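Local structure of dihydropteroate synthase (Burkholderia cenocepacia, 2Y5S) at residues B[9-12]-B[17-20]; B[147-152]-B[160-165]; B[185-190]-B[224-229]. The protein probably catalyses the condensation of para-aminobenzoate with 6-hydroxymethyl-7,8-dihydropterin diphosphate to form 7,8-dihydropteroate, a step of folate biosynthesis. All coordinates share one frame; numbering follows the deposited sequence.

Contact 1: B[9-12]-B[17-20]; sequences APLQ and ELTF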
# COMPACT_ATOMS: atom_id res chain seq x y z
N ALA B 9 -14.05 4.05 -16.71
CA ALA B 9 -14.47 4.14 -18.10
C ALA B 9 -13.24 4.08 -19.02
O ALA B 9 -12.16 4.53 -18.63
CB ALA B 9 -15.25 5.43 -18.33
N PRO B 10 -13.40 3.54 -20.23
CA PRO B 10 -12.27 3.42 -21.14
C PRO B 10 -11.70 4.75 -21.65
O PRO B 10 -12.39 5.78 -21.65
CB PRO B 10 -12.85 2.61 -22.31
CG PRO B 10 -14.30 2.91 -22.30
CD PRO B 10 -14.65 3.04 -20.84
N LEU B 11 -10.44 4.68 -22.09
CA LEU B 11 -9.75 5.83 -22.61
C LEU B 11 -9.21 5.57 -24.02
O LEU B 11 -8.36 4.71 -24.22
CB LEU B 11 -8.60 6.20 -21.67
CG LEU B 11 -7.88 7.52 -22.00
CD1 LEU B 11 -8.85 8.70 -21.89
CD2 LEU B 11 -6.62 7.73 -21.09
N GLN B 12 -9.69 6.32 -25.00
CA GLN B 12 -9.09 6.30 -26.33
C GLN B 12 -7.73 7.03 -26.22
O GLN B 12 -7.67 8.15 -25.76
CB GLN B 12 -10.03 6.95 -27.32
CG GLN B 12 -9.49 7.14 -28.72
CD GLN B 12 -9.07 5.84 -29.36
OE1 GLN B 12 -9.80 4.84 -29.30
NE2 GLN B 12 -7.89 5.84 -29.99
N GLU B 17 -6.50 1.61 -27.35
CA GLU B 17 -7.78 1.72 -26.67
C GLU B 17 -7.58 1.15 -25.26
O GLU B 17 -7.55 -0.06 -25.06
CB GLU B 17 -8.86 0.94 -27.44
CG GLU B 17 -9.07 1.41 -28.89
CD GLU B 17 -10.09 0.57 -29.65
OE1 GLU B 17 -9.79 -0.60 -29.98
OE2 GLU B 17 -11.19 1.08 -29.94
N LEU B 18 -7.40 2.03 -24.29
CA LEU B 18 -7.16 1.55 -22.93
C LEU B 18 -8.47 1.20 -22.21
O LEU B 18 -9.42 1.99 -22.21
CB LEU B 18 -6.38 2.60 -22.14
CG LEU B 18 -5.02 2.99 -22.72
CD1 LEU B 18 -4.43 4.08 -21.83
CD2 LEU B 18 -4.07 1.78 -22.86
N THR B 19 -8.51 0.00 -21.62
CA THR B 19 -9.60 -0.39 -20.73
C THR B 19 -8.98 -0.73 -19.35
O THR B 19 -7.77 -1.01 -19.24
CB THR B 19 -10.47 -1.54 -21.30
OG1 THR B 19 -9.66 -2.69 -21.56
CG2 THR B 19 -11.19 -1.13 -22.61
N PHE B 20 -9.80 -0.65 -18.31
CA PHE B 20 -9.27 -0.62 -16.95
C PHE B 20 -9.77 -1.79 -16.09
O PHE B 20 -10.14 -1.60 -14.92
CB PHE B 20 -9.55 0.75 -16.33
CG PHE B 20 -8.87 1.89 -17.07
CD1 PHE B 20 -7.47 2.03 -17.03
CD2 PHE B 20 -9.59 2.78 -17.82
CE1 PHE B 20 -6.84 3.03 -17.72
CE2 PHE B 20 -8.96 3.81 -18.54
CZ PHE B 20 -7.59 3.93 -18.48

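Contact 2: B[147-152]-B[160-165]; sequences HMLGEP and PDYGDV. With EDO (1,2-ethanediol), chain V.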
# COMPACT_ATOMS: atom_id res chain seq x y z
N HIS B 147 -6.18 19.53 -12.85
CA HIS B 147 -6.51 20.73 -12.09
C HIS B 147 -5.27 21.33 -11.43
O HIS B 147 -4.55 20.67 -10.67
CB HIS B 147 -7.55 20.42 -11.00
CG HIS B 147 -7.85 21.59 -10.11
ND1 HIS B 147 -7.08 21.92 -9.01
CD2 HIS B 147 -8.83 22.52 -10.18
CE1 HIS B 147 -7.57 23.00 -8.45
NE2 HIS B 147 -8.64 23.38 -9.13
N MET B 148 -5.04 22.61 -11.71
CA MET B 148 -4.04 23.39 -11.01
C MET B 148 -4.68 24.73 -10.73
O MET B 148 -5.36 25.29 -11.60
CB MET B 148 -2.76 23.53 -11.85
CG MET B 148 -1.76 24.56 -11.33
SD MET B 148 -0.20 24.68 -12.25
CE MET B 148 -0.84 24.56 -13.90
N LEU B 149 -4.50 25.23 -9.52
CA LEU B 149 -4.99 26.56 -9.20
C LEU B 149 -3.95 27.57 -9.69
O LEU B 149 -2.79 27.50 -9.29
CB LEU B 149 -5.24 26.70 -7.69
CG LEU B 149 -6.40 27.59 -7.24
CD1 LEU B 149 -7.71 27.10 -7.85
CD2 LEU B 149 -6.48 27.58 -5.73
N GLY B 150 -4.34 28.47 -10.57
CA GLY B 150 -3.42 29.50 -11.05
C GLY B 150 -3.95 30.23 -12.26
O GLY B 150 -4.93 29.80 -12.85
N GLU B 151 -3.33 31.35 -12.62
CA GLU B 151 -3.69 32.06 -13.84
C GLU B 151 -2.70 31.65 -14.93
O GLU B 151 -1.49 31.86 -14.77
CB GLU B 151 -3.69 33.58 -13.62
CG GLU B 151 -4.56 34.36 -14.60
CD GLU B 151 -5.97 33.77 -14.77
OE1 GLU B 151 -6.30 32.78 -14.07
OE2 GLU B 151 -6.73 34.29 -15.60
N PRO B 152 -3.20 31.04 -16.02
CA PRO B 152 -2.39 30.51 -17.13
C PRO B 152 -1.33 31.46 -17.70
O PRO B 152 -0.23 31.01 -18.05
CB PRO B 152 -3.43 30.22 -18.21
CG PRO B 152 -4.65 29.94 -17.47
CD PRO B 152 -4.64 30.83 -16.28
N PRO B 160 -3.57 28.19 -2.31
CA PRO B 160 -4.79 27.40 -2.15
C PRO B 160 -5.96 28.28 -1.74
O PRO B 160 -5.80 29.15 -0.89
CB PRO B 160 -4.45 26.44 -1.02
CG PRO B 160 -2.96 26.46 -0.92
CD PRO B 160 -2.54 27.81 -1.33
N ASP B 161 -7.11 28.06 -2.36
CA ASP B 161 -8.32 28.80 -2.01
C ASP B 161 -9.54 28.07 -2.57
O ASP B 161 -9.72 28.01 -3.79
CB ASP B 161 -8.24 30.22 -2.56
CG ASP B 161 -9.44 31.06 -2.16
OD1 ASP B 161 -9.88 30.96 -0.99
OD2 ASP B 161 -9.94 31.81 -3.02
N TYR B 162 -10.37 27.53 -1.67
CA TYR B 162 -11.49 26.65 -2.05
C TYR B 162 -12.67 26.80 -1.08
O TYR B 162 -12.50 27.22 0.04
CB TYR B 162 -11.04 25.18 -2.02
CG TYR B 162 -9.87 24.89 -2.92
CD1 TYR B 162 -10.03 24.81 -4.30
CD2 TYR B 162 -8.59 24.72 -2.40
CE1 TYR B 162 -8.96 24.54 -5.14
CE2 TYR B 162 -7.51 24.46 -3.23
CZ TYR B 162 -7.70 24.37 -4.61
OH TYR B 162 -6.65 24.13 -5.45
N GLY B 163 -13.85 26.42 -1.55
CA GLY B 163 -15.00 26.18 -0.68
C GLY B 163 -14.85 24.75 -0.23
O GLY B 163 -14.23 24.48 0.79
N ASP B 164 -15.39 23.82 -1.01
CA ASP B 164 -15.03 22.41 -0.89
C ASP B 164 -14.08 22.08 -2.05
O ASP B 164 -14.48 22.11 -3.21
CB ASP B 164 -16.25 21.49 -0.93
CG ASP B 164 -15.88 20.02 -0.85
OD1 ASP B 164 -14.68 19.68 -0.68
OD2 ASP B 164 -16.79 19.17 -0.95
N VAL B 165 -12.84 21.76 -1.72
CA VAL B 165 -11.84 21.54 -2.73
C VAL B 165 -12.25 20.42 -3.69
O VAL B 165 -11.95 20.49 -4.87
CB VAL B 165 -10.45 21.24 -2.10
CG1 VAL B 165 -10.47 19.95 -1.27
CG2 VAL B 165 -9.39 21.18 -3.19
C1 EDO V . -9.35 27.79 -11.79
O1 EDO V . -9.97 27.78 -10.50
C2 EDO V . -8.03 27.04 -11.68
O2 EDO V . -6.95 27.93 -11.92

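Contact 3: B[185-190]-B[224-229]; sequences VAAERI and RAYPIL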
# COMPACT_ATOMS: atom_id res chain seq x y z
N VAL B 185 -13.71 17.30 -29.56
CA VAL B 185 -13.01 16.16 -28.95
C VAL B 185 -14.04 15.17 -28.42
O VAL B 185 -14.88 15.55 -27.63
CB VAL B 185 -12.08 16.62 -27.80
CG1 VAL B 185 -11.50 15.40 -27.03
CG2 VAL B 185 -10.95 17.49 -28.34
N ALA B 186 -13.96 13.91 -28.85
CA ALA B 186 -14.81 12.85 -28.28
C ALA B 186 -14.50 12.66 -26.79
O ALA B 186 -13.34 12.66 -26.37
CB ALA B 186 -14.63 11.52 -29.03
N ALA B 187 -15.56 12.50 -26.00
CA ALA B 187 -15.46 12.30 -24.55
C ALA B 187 -14.58 11.13 -24.15
O ALA B 187 -13.94 11.18 -23.09
CB ALA B 187 -16.85 12.10 -23.95
N GLU B 188 -14.54 10.09 -24.98
CA GLU B 188 -13.73 8.91 -24.67
C GLU B 188 -12.20 9.12 -24.74
O GLU B 188 -11.44 8.30 -24.23
CB GLU B 188 -14.16 7.71 -25.53
CG GLU B 188 -14.37 8.01 -26.99
CD GLU B 188 -15.85 8.29 -27.35
OE1 GLU B 188 -16.40 9.36 -26.99
OE2 GLU B 188 -16.46 7.41 -28.00
N ARG B 189 -11.75 10.23 -25.34
CA ARG B 189 -10.32 10.57 -25.39
C ARG B 189 -9.83 11.29 -24.14
O ARG B 189 -8.64 11.57 -24.01
CB ARG B 189 -10.05 11.48 -26.60
CG ARG B 189 -10.24 10.83 -27.98
CD ARG B 189 -10.16 11.87 -29.08
NE ARG B 189 -8.87 12.55 -29.02
CZ ARG B 189 -8.57 13.73 -29.57
NH1 ARG B 189 -9.46 14.43 -30.26
NH2 ARG B 189 -7.33 14.21 -29.41
N ILE B 190 -10.75 11.61 -23.23
CA ILE B 190 -10.46 12.49 -22.10
C ILE B 190 -10.38 11.73 -20.79
O ILE B 190 -11.27 10.94 -20.44
CB ILE B 190 -11.52 13.62 -21.98
CG1 ILE B 190 -11.58 14.45 -23.28
CG2 ILE B 190 -11.20 14.55 -20.78
CD1 ILE B 190 -12.84 15.33 -23.44
N ARG B 224 -21.03 7.72 -17.25
CA ARG B 224 -19.83 7.23 -16.60
C ARG B 224 -18.95 8.41 -16.26
O ARG B 224 -18.80 9.35 -17.05
CB ARG B 224 -19.04 6.27 -17.50
CG ARG B 224 -19.56 4.84 -17.63
CD ARG B 224 -18.41 3.84 -17.39
NE ARG B 224 -18.31 2.77 -18.38
CZ ARG B 224 -17.55 1.68 -18.24
NH1 ARG B 224 -16.82 1.50 -17.14
NH2 ARG B 224 -17.51 0.76 -19.19
N ALA B 225 -18.31 8.34 -15.10
CA ALA B 225 -17.30 9.31 -14.73
C ALA B 225 -16.12 9.24 -15.71
O ALA B 225 -15.73 8.17 -16.16
CB ALA B 225 -16.85 9.07 -13.30
N TYR B 226 -15.55 10.40 -16.04
CA TYR B 226 -14.24 10.45 -16.71
C TYR B 226 -13.22 9.63 -15.89
O TYR B 226 -13.20 9.71 -14.65
CB TYR B 226 -13.78 11.90 -16.88
CG TYR B 226 -14.51 12.64 -18.00
CD1 TYR B 226 -14.13 12.49 -19.33
CD2 TYR B 226 -15.57 13.50 -17.72
CE1 TYR B 226 -14.79 13.16 -20.35
CE2 TYR B 226 -16.25 14.16 -18.75
CZ TYR B 226 -15.86 13.99 -20.06
OH TYR B 226 -16.52 14.63 -21.08
N PRO B 227 -12.42 8.79 -16.56
CA PRO B 227 -11.42 8.04 -15.82
C PRO B 227 -10.36 8.96 -15.25
O PRO B 227 -10.06 10.01 -15.84
CB PRO B 227 -10.85 7.09 -16.86
CG PRO B 227 -10.98 7.84 -18.14
CD PRO B 227 -12.31 8.55 -18.02
N ILE B 228 -9.80 8.56 -14.10
CA ILE B 228 -8.92 9.41 -13.29
C ILE B 228 -7.47 8.94 -13.39
O ILE B 228 -7.19 7.74 -13.22
CB ILE B 228 -9.31 9.37 -11.82
CG1 ILE B 228 -10.73 9.90 -11.64
CG2 ILE B 228 -8.30 10.16 -10.92
CD1 ILE B 228 -11.32 9.64 -10.23
N LEU B 229 -6.59 9.88 -13.71
CA LEU B 229 -5.16 9.73 -13.55
C LEU B 229 -4.75 10.46 -12.27
O LEU B 229 -5.13 11.61 -12.07
CB LEU B 229 -4.44 10.33 -14.76
CG LEU B 229 -2.92 10.09 -14.89
CD1 LEU B 229 -2.54 10.19 -16.39
CD2 LEU B 229 -2.09 11.08 -14.08

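Contact 1: B[9-12]-B[17-20]
Leu11 and Leu18 face each other as the hydrogen-bonded pair of a short antiparallel hairpin, their CA atoms 5.0 Å apart. Segments 9-12 and 17-20 run roughly antiparallel, 156° apart end to end. Leu11 N donates to Leu18 O at 2.9 Å, nearly straight at 166°, while Leu18 N returns a more bent bond to Leu11 O at 2.8 Å. Gln12 and Glu17 form the adjoining non-hydrogen-bonded pair, and beyond Leu11 on the other side the regular pairing gives way to loop.

The side chains divide between two faces. Leu11 and Leu18 share one, where they meet through their beta carbons, CB to CB 4.3 Å. Phe20 extends this apolar patch: the CE2 and CZ atoms of its ring both approach Leu11 CB. At the ring's edge, in its plane, lies the carbonyl oxygen of Ala9, 3.2 Å from Phe20 CD2. This buried oxygen has no hydrogen-bonding partner in the model, and the weakly positive CH edge of the ring may offer it partial electrostatic compensation. Phe20 CG stands anti to its own carbonyl carbon, which turns the ring back across the opposing chain.

On the other face, Gln12 folds at chi2, bringing OE1 beside Glu17 CG, at 3.5 Å in the conformer given. There the amide and carboxylate planes are 49° apart, so these two groups do not stack; Glu17 has a second conformer, which makes this contact less certain. Pro10 CB touches Thr19 CG2 near the margin, while the Thr19 hydroxyl is hydrogen-bonded to Glu21.

This two-stranded hairpin precedes the first barrel strand, 24-30, and its apolar face turns inward against the bottom of the TIM barrel, with Phe20 also touching Ala267.

Contact 2: B[147-152]-B[160-165]
Leu149 and Tyr162 carry the apolar part of this small surface contact, their side chains approaching from opposite directions. The CD2 branch of Leu149 comes obliquely to the phenol end of the tyrosine, 3.6 Å from Tyr162 CZ, and also lies 3.5 Å from Asp161 N. Thus one methyl group meets both the ring and the backbone leading to it. Inside 160-165, Val165 CG2 covers one face of the same ring, 3.5 Å above its centre.

The aromatic groups meet edge on. Tyr162 OH lies at the edge of the imidazole, in its plane, 3.3 Å from His147 CE1. His147 CG is anti to the backbone N (chi1 176°), which extends the imidazole toward the phenol. Both polar ends have other partners: His147 ND1 is hydrogen-bonded to Lys200 NZ, and Tyr162 OH to the carbonyl oxygen of Gly199.

No hydrogen bond joins the two segments directly; a bound 1,2-ethanediol, probably from the crystallisation liquor, is held by 147-152. Gly150 N donates to its O2 at 3.0 Å, and that oxygen makes a weak bond to Met148 O; Arg128 also binds the diol.

The contact spans the segment that follows strand 142-146 and the loop leading into helix 165-182. Asp164 caps that helix at its N terminus and forms a salt bridge with Arg294 of the second subunit, while Tyr162 and Val165 also pack on helix 204-211.

Contact 3: B[185-190]-B[224-229]
Buried packing between two loops defines this contact: Tyr226, on the approach to strand 229-230, lies against Ala187 and Ile190, where a short 3-10 turn enters strand 190-193. The two strands are the last and first in the order of the parallel barrel sheet, so the contact lies where its ends come together.

The tyrosine ring reaches across obliquely to Ile190. Its CE1 atom is 3.7 Å from Ile190 CB, and the CG2 branch of the isoleucine touches both Tyr226 CD1 and CE1. With CG anti to the carbonyl carbon (chi1 -75°), the ring lies along the 3-10 turn, bringing Tyr226 OH to 3.8 Å from Ala187 CB.

Two backbone carbonyls meet the same ring edge. Ile190 O lies in the ring plane, 3.4 Å from Tyr226 CD1, and Ala187 O is 3.5 Å from Tyr226 CE1. Pro227 CD adds a further contact to Ile190 O.

No hydrogen bond joins the segments, yet these carbonyls are satisfied: Ala187 O accepts from Ile190 N, and Ile190 O from Arg220. The ring's CH edge therefore supplements bonds already made, and the segments are held by apolar packing of the tyrosine ring on Ala187 and Ile190, with the CH-to-carbonyl approaches in addition.

How the contacts relate
Along the chain the three contacts follow in series. Contacts 1 and 3, with centres 9 Å apart, lie at the end of the TIM barrel where the chain enters strands 190-193 and 229-230: Gln12 N probably donates a hydrogen bond to Glu188 O, and Ala9 O packs on Pro227 CB, joining the N-terminal hairpin to those loops. Contact 2, its centre 28 Å from contact 1 and 21 Å from contact 3, follows strand 142-146 at the other end, where TIM-barrel active sites lie. Helix 165-182 and strand 190-193 bridge the latter gap. Segment 224-229 ends at Leu229, which touches 7,8-dihydropteroate; the His147 side chain in contact 2 is about 9 Å from that ligand.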